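Local coordinates for protein HTH-type transcriptional repressor NemR (Escherichia coli, PDB 4YZE) that represses transcription of the nemRA-gloA operon by binding the NemR box, in a response to electrophiles and reactive chlorine species, at residues 69-74 with 134-138; 91-95 with 165-169. The protein carries 5 engineered substitutions. All coordinates share one frame; numbering follows the deposited sequence.

Two near-parallel helix pairings, built with quite different chemistry, illustrate how a TetR-type regulator is put together. Contact 1 (69-74 with 134-138) is partly buried and joins helix 54-79 to helix 122-148 by apolar packing and a CH-pi contact, with no hydrogen bond across it. Contact 2 (91-95 with 165-169) is more fully buried, joins helix 84-97 to helix 158-179, and adds two hydrogen bonds and an aromatic stack to its packing. The contacts use four different helices, and their centres lie about 12 Å apart. They touch, however: Y69 and V135 pack on Y91, and V135 and I136 pack on Y166, so both belong to one continuous interior.

Contact 1. Residues 69-74 with 134-138; sequences YHQRLT and GVIAL
H70 swings its imidazole across to L138 because CG stands anti to the backbone N (chi1 -175°), while L138 turns CG anti to its own carbonyl carbon and then extends CD1 away from CA (chi2 170°), over the ring. That methyl lies over one face of the imidazole, 3.6 Å from CD1 to the centroid of the H70 ring and 21° off the ring normal, a CH-pi contact. It is displaced toward the rim, nearest to CE1. Edge-on, the same ring meets the backbone of G134, with H70 CE1 3.6 Å from G134 O; with no side chain at G134, nothing from that residue stands between its CA and the ND1 side of the ring.

L138 CD1 is shared by several neighbours. L73 CD1 packs against it at 3.7 Å as the two leucines run past each other in opposite directions, and the hydroxyl of T74 comes from another side, with T74 OG1 3.5 Å from L138 CD1. That hydroxyl is held by its own helix, since T74 OG1 donates to H70 O at 2.7 Å. The carbonyl takes T74 N as well, on the opposite face of its plane.

V135 divides its branches: CG1 meets L73 CD1, and CG2 touches the edge of the Y69 ring, 3.6 Å from Y69 CE2. Beyond them, Y91 of helix 84-97 packs on Y69, L73 and V135. With axes nearly parallel, this side-by-side pairing joins the long helix 54-79, which follows the DNA-binding helices, to helix 122-148 in the largely helical architecture of the TetR family.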
loop_
_atom_site.group_PDB
_atom_site.type_symbol
_atom_site.label_atom_id
_atom_site.label_comp_id
_atom_site.label_asym_id
_atom_site.label_seq_id
_atom_site.Cartn_x
_atom_site.Cartn_y
_atom_site.Cartn_z
ATOM N N TYR A 69 -7.222 17.598 2.058
ATOM C CA TYR A 69 -7.769 16.378 1.454
ATOM C C TYR A 69 -9.086 15.980 2.113
ATOM O O TYR A 69 -10.005 15.494 1.454
ATOM C CB TYR A 69 -6.775 15.218 1.575
ATOM C CG TYR A 69 -7.197 13.958 0.835
ATOM C CD1 TYR A 69 -6.985 13.823 -0.536
ATOM C CD2 TYR A 69 -7.809 12.909 1.498
ATOM C CE1 TYR A 69 -7.375 12.672 -1.216
ATOM C CE2 TYR A 69 -8.207 11.757 0.824
ATOM C CZ TYR A 69 -7.987 11.645 -0.521
ATOM O OH TYR A 69 -8.372 10.497 -1.170
ATOM N N HIS A 70 -9.158 16.169 3.424
ATOM C CA HIS A 70 -10.366 15.843 4.172
ATOM C C HIS A 70 -11.523 16.718 3.679
ATOM O O HIS A 70 -12.655 16.247 3.561
ATOM C CB HIS A 70 -10.129 16.032 5.671
ATOM C CG HIS A 70 -11.285 15.616 6.531
ATOM N ND1 HIS A 70 -11.448 14.326 6.991
ATOM C CD2 HIS A 70 -12.324 16.328 7.031
ATOM C CE1 HIS A 70 -12.537 14.260 7.737
ATOM N NE2 HIS A 70 -13.090 15.462 7.772
ATOM N N GLN A 71 -11.218 17.978 3.370
ATOM C CA GLN A 71 -12.227 18.936 2.930
ATOM C C GLN A 71 -12.703 18.579 1.522
ATOM O O GLN A 71 -13.910 18.476 1.284
ATOM C CB GLN A 71 -11.675 20.368 2.979
ATOM C CG GLN A 71 -12.736 21.472 2.952
ATOM C CD GLN A 71 -13.684 21.423 4.150
ATOM O OE1 GLN A 71 -14.795 20.897 4.057
ATOM N NE2 GLN A 71 -13.247 21.976 5.282
ATOM N N ARG A 72 -11.759 18.374 0.598
ATOM C CA ARG A 72 -12.122 17.920 -0.746
ATOM C C ARG A 72 -13.039 16.694 -0.691
ATOM O O ARG A 72 -14.099 16.672 -1.318
ATOM C CB ARG A 72 -10.881 17.579 -1.566
ATOM C CG ARG A 72 -10.198 18.762 -2.221
ATOM C CD ARG A 72 -9.218 18.291 -3.297
ATOM N NE ARG A 72 -8.137 17.473 -2.745
ATOM C CZ ARG A 72 -7.077 17.969 -2.109
ATOM N NH1 ARG A 72 -6.957 19.280 -1.928
ATOM N NH2 ARG A 72 -6.134 17.160 -1.645
ATOM N N LEU A 73 -12.625 15.686 0.070
ATOM C CA LEU A 73 -13.383 14.449 0.217
ATOM C C LEU A 73 -14.770 14.713 0.827
ATOM O O LEU A 73 -15.745 14.090 0.424
ATOM C CB LEU A 73 -12.611 13.465 1.094
ATOM C CG LEU A 73 -12.700 11.960 0.800
ATOM C CD1 LEU A 73 -12.764 11.149 2.081
ATOM C CD2 LEU A 73 -13.840 11.587 -0.142
ATOM N N THR A 74 -14.847 15.631 1.792
ATOM C CA THR A 74 -16.121 15.990 2.408
ATOM C C THR A 74 -17.079 16.565 1.368
ATOM O O THR A 74 -18.241 16.168 1.301
ATOM C CB THR A 74 -15.963 17.019 3.543
ATOM O OG1 THR A 74 -15.104 16.497 4.561
ATOM C CG2 THR A 74 -17.330 17.328 4.163
ATOM N N GLY A 134 -9.609 9.971 9.357
ATOM C CA GLY A 134 -10.497 10.963 8.773
ATOM C C GLY A 134 -11.136 10.497 7.466
ATOM O O GLY A 134 -12.336 10.696 7.250
ATOM N N VAL A 135 -10.355 9.880 6.581
ATOM C CA VAL A 135 -10.918 9.450 5.296
ATOM C C VAL A 135 -11.936 8.339 5.533
ATOM O O VAL A 135 -13.028 8.338 4.974
ATOM C CB VAL A 135 -9.839 8.938 4.321
ATOM C CG1 VAL A 135 -10.479 8.300 3.061
ATOM C CG2 VAL A 135 -8.859 10.067 3.921
ATOM N N ILE A 136 -11.550 7.390 6.372
ATOM C CA ILE A 136 -12.362 6.237 6.661
ATOM C C ILE A 136 -13.691 6.677 7.270
ATOM O O ILE A 136 -14.747 6.180 6.891
ATOM C CB ILE A 136 -11.620 5.282 7.606
ATOM C CG1 ILE A 136 -10.451 4.625 6.846
ATOM C CG2 ILE A 136 -12.578 4.236 8.154
ATOM C CD1 ILE A 136 -9.425 3.932 7.744
ATOM N N ALA A 137 -13.640 7.635 8.187
ATOM C CA ALA A 137 -14.859 8.094 8.848
ATOM C C ALA A 137 -15.785 8.803 7.852
ATOM O O ALA A 137 -16.992 8.676 7.953
ATOM C CB ALA A 137 -14.543 8.983 10.068
ATOM N N LEU A 138 -15.232 9.511 6.871
ATOM C CA LEU A 138 -16.079 10.128 5.852
ATOM C C LEU A 138 -16.781 9.079 4.971
ATOM O O LEU A 138 -17.986 9.202 4.677
ATOM C CB LEU A 138 -15.285 11.112 4.998
ATOM C CG LEU A 138 -14.955 12.446 5.672
ATOM C CD1 LEU A 138 -13.971 13.243 4.828
ATOM C CD2 LEU A 138 -16.233 13.252 5.932
#

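Contact 2. Residues 91-95 with 165-169; sequences YYQQT and LYALW
W169 reaches across to helix 84-97, and the inner part of its side chain finds one partner after another there. At the start, W169 CB packs 4.0 Å from Y92 CE1. Next, CG lies beneath the phenol oxygen of Y91, which sits over one face of the indole, 3.5 Å from Y91 OH to W169 CG. CD1 then meets Y91 CZ, where the five-membered ring and the Y91 ring form an offset stack, their planes 22° apart and centroids 4.8 Å from each other. Farther along, CD2 (3.6 Å from Y91 OH), CE2 and CE3 continue under the same oxygen.

At its polar edge the indole gives NE1 to T95 OG1 in a hydrogen bond of 2.7 Å, with T95 CG2 alongside. The oxygen lies in the indole plane, although the N-H...O angle of 142° shows a bent bond. T95 turns OG1 anti to its carbonyl carbon (chi1 -60°), which allows the hydroxyl to donate to Y91 O at 2.8 Å while accepting from the indole. Contacts at both face and edge probably limit rotation of the indole.

A second bond crosses nearby: Y92 OH donates to L165 O at 2.7 Å, tilted from the carbonyl plane. The backbone W169 N reaches that same oxygen from the opposite face, so the carbonyl serves its own helix and the tyrosine together.

The indole also lies close to C108, a residue central to the response to reactive chlorine species. Y92 packs on L189 and V192 of helix 183-195, Y91 and W169 touch Y69 of helix 54-79, and Y166 leans on helix 122-148, while L168 packs on A167 of the second subunit. Helices 84-97 and 158-179 thus meet amid three other helices of their own chain, close to the dimer interface.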
loop_
_atom_site.group_PDB
_atom_site.type_symbol
_atom_site.label_atom_id
_atom_site.label_comp_id
_atom_site.label_asym_id
_atom_site.label_seq_id
_atom_site.Cartn_x
_atom_site.Cartn_y
_atom_site.Cartn_z
ATOM N N TYR A 91 -15.219 8.661 -5.760
ATOM C CA TYR A 91 -13.989 8.584 -4.988
ATOM C C TYR A 91 -13.003 7.703 -5.722
ATOM O O TYR A 91 -11.845 8.081 -5.899
ATOM C CB TYR A 91 -14.296 8.026 -3.596
ATOM C CG TYR A 91 -13.119 7.635 -2.711
ATOM C CD1 TYR A 91 -12.240 8.592 -2.206
ATOM C CD2 TYR A 91 -12.943 6.310 -2.315
ATOM C CE1 TYR A 91 -11.186 8.225 -1.360
ATOM C CE2 TYR A 91 -11.905 5.932 -1.487
ATOM C CZ TYR A 91 -11.026 6.889 -1.003
ATOM O OH TYR A 91 -9.994 6.488 -0.162
ATOM N N TYR A 92 -13.446 6.537 -6.180
ATOM C CA TYR A 92 -12.537 5.715 -6.961
ATOM C C TYR A 92 -12.291 6.264 -8.362
ATOM O O TYR A 92 -11.196 6.095 -8.910
ATOM C CB TYR A 92 -13.007 4.272 -7.017
ATOM C CG TYR A 92 -12.888 3.548 -5.708
ATOM C CD1 TYR A 92 -11.722 2.866 -5.364
ATOM C CD2 TYR A 92 -13.946 3.528 -4.819
ATOM C CE1 TYR A 92 -11.618 2.193 -4.143
ATOM C CE2 TYR A 92 -13.851 2.870 -3.609
ATOM C CZ TYR A 92 -12.692 2.195 -3.282
ATOM O OH TYR A 92 -12.618 1.535 -2.080
ATOM N N GLN A 93 -13.304 6.892 -8.964
ATOM C CA GLN A 93 -13.144 7.399 -10.330
ATOM C C GLN A 93 -12.160 8.573 -10.352
ATOM O O GLN A 93 -11.337 8.687 -11.260
ATOM C CB GLN A 93 -14.497 7.788 -10.942
ATOM C CG GLN A 93 -14.431 8.335 -12.366
ATOM C CD GLN A 93 -13.943 7.318 -13.387
ATOM O OE1 GLN A 93 -12.941 7.539 -14.075
ATOM N NE2 GLN A 93 -14.655 6.203 -13.497
ATOM N N GLN A 94 -12.239 9.433 -9.339
ATOM C CA GLN A 94 -11.284 10.538 -9.191
ATOM C C GLN A 94 -9.850 10.026 -8.996
ATOM O O GLN A 94 -8.902 10.582 -9.541
ATOM C CB GLN A 94 -11.667 11.404 -7.990
ATOM C CG GLN A 94 -11.803 12.890 -8.290
ATOM C CD GLN A 94 -13.239 13.377 -8.155
ATOM O OE1 GLN A 94 -14.167 12.762 -8.686
ATOM N NE2 GLN A 94 -13.429 14.481 -7.435
ATOM N N THR A 95 -9.709 8.969 -8.204
ATOM C CA THR A 95 -8.417 8.343 -7.988
ATOM C C THR A 95 -7.863 7.895 -9.326
ATOM O O THR A 95 -6.682 8.127 -9.625
ATOM C CB THR A 95 -8.534 7.131 -7.060
ATOM O OG1 THR A 95 -9.061 7.546 -5.797
ATOM C CG2 THR A 95 -7.171 6.491 -6.856
ATOM N N LEU A 165 -12.711 -0.427 2.074
ATOM C CA LEU A 165 -12.656 0.448 0.898
ATOM C C LEU A 165 -11.356 1.248 0.891
ATOM O O LEU A 165 -10.725 1.453 -0.161
ATOM C CB LEU A 165 -13.842 1.412 0.878
ATOM C CG LEU A 165 -15.254 0.887 0.583
ATOM C CD1 LEU A 165 -16.254 2.025 0.666
ATOM C CD2 LEU A 165 -15.341 0.229 -0.795
ATOM N N TYR A 166 -10.954 1.707 2.067
ATOM C CA TYR A 166 -9.716 2.479 2.178
ATOM C C TYR A 166 -8.525 1.562 1.949
ATOM O O TYR A 166 -7.616 1.900 1.197
ATOM C CB TYR A 166 -9.633 3.186 3.535
ATOM C CG TYR A 166 -8.377 4.017 3.669
ATOM C CD1 TYR A 166 -8.251 5.227 3.000
ATOM C CD2 TYR A 166 -7.307 3.578 4.429
ATOM C CE1 TYR A 166 -7.104 5.993 3.100
ATOM C CE2 TYR A 166 -6.137 4.344 4.542
ATOM C CZ TYR A 166 -6.048 5.548 3.874
ATOM O OH TYR A 166 -4.902 6.313 3.965
ATOM N N ALA A 167 -8.534 0.389 2.578
ATOM C CA ALA A 167 -7.424 -0.548 2.386
ATOM C C ALA A 167 -7.326 -0.898 0.905
ATOM O O ALA A 167 -6.236 -0.973 0.338
ATOM C CB ALA A 167 -7.628 -1.781 3.197
ATOM N N LEU A 168 -8.479 -1.082 0.267
ATOM C CA LEU A 168 -8.494 -1.448 -1.157
ATOM C C LEU A 168 -7.886 -0.351 -2.032
ATOM O O LEU A 168 -7.081 -0.621 -2.942
ATOM C CB LEU A 168 -9.934 -1.722 -1.602
ATOM C CG LEU A 168 -10.305 -2.645 -2.766
ATOM C CD1 LEU A 168 -11.564 -2.147 -3.476
ATOM C CD2 LEU A 168 -9.208 -2.872 -3.751
ATOM N N TRP A 169 -8.312 0.880 -1.776
ATOM C CA TRP A 169 -7.807 2.058 -2.478
ATOM C C TRP A 169 -6.287 2.198 -2.326
ATOM O O TRP A 169 -5.578 2.503 -3.286
ATOM C CB TRP A 169 -8.507 3.290 -1.887
ATOM C CG TRP A 169 -8.032 4.620 -2.391
ATOM C CD1 TRP A 169 -8.520 5.316 -3.461
ATOM C CD2 TRP A 169 -6.997 5.441 -1.818
ATOM N NE1 TRP A 169 -7.844 6.508 -3.597
ATOM C CE2 TRP A 169 -6.904 6.607 -2.605
ATOM C CE3 TRP A 169 -6.144 5.301 -0.718
ATOM C CZ2 TRP A 169 -5.980 7.632 -2.328
ATOM C CZ3 TRP A 169 -5.226 6.317 -0.448
ATOM C CH2 TRP A 169 -5.155 7.467 -1.253
#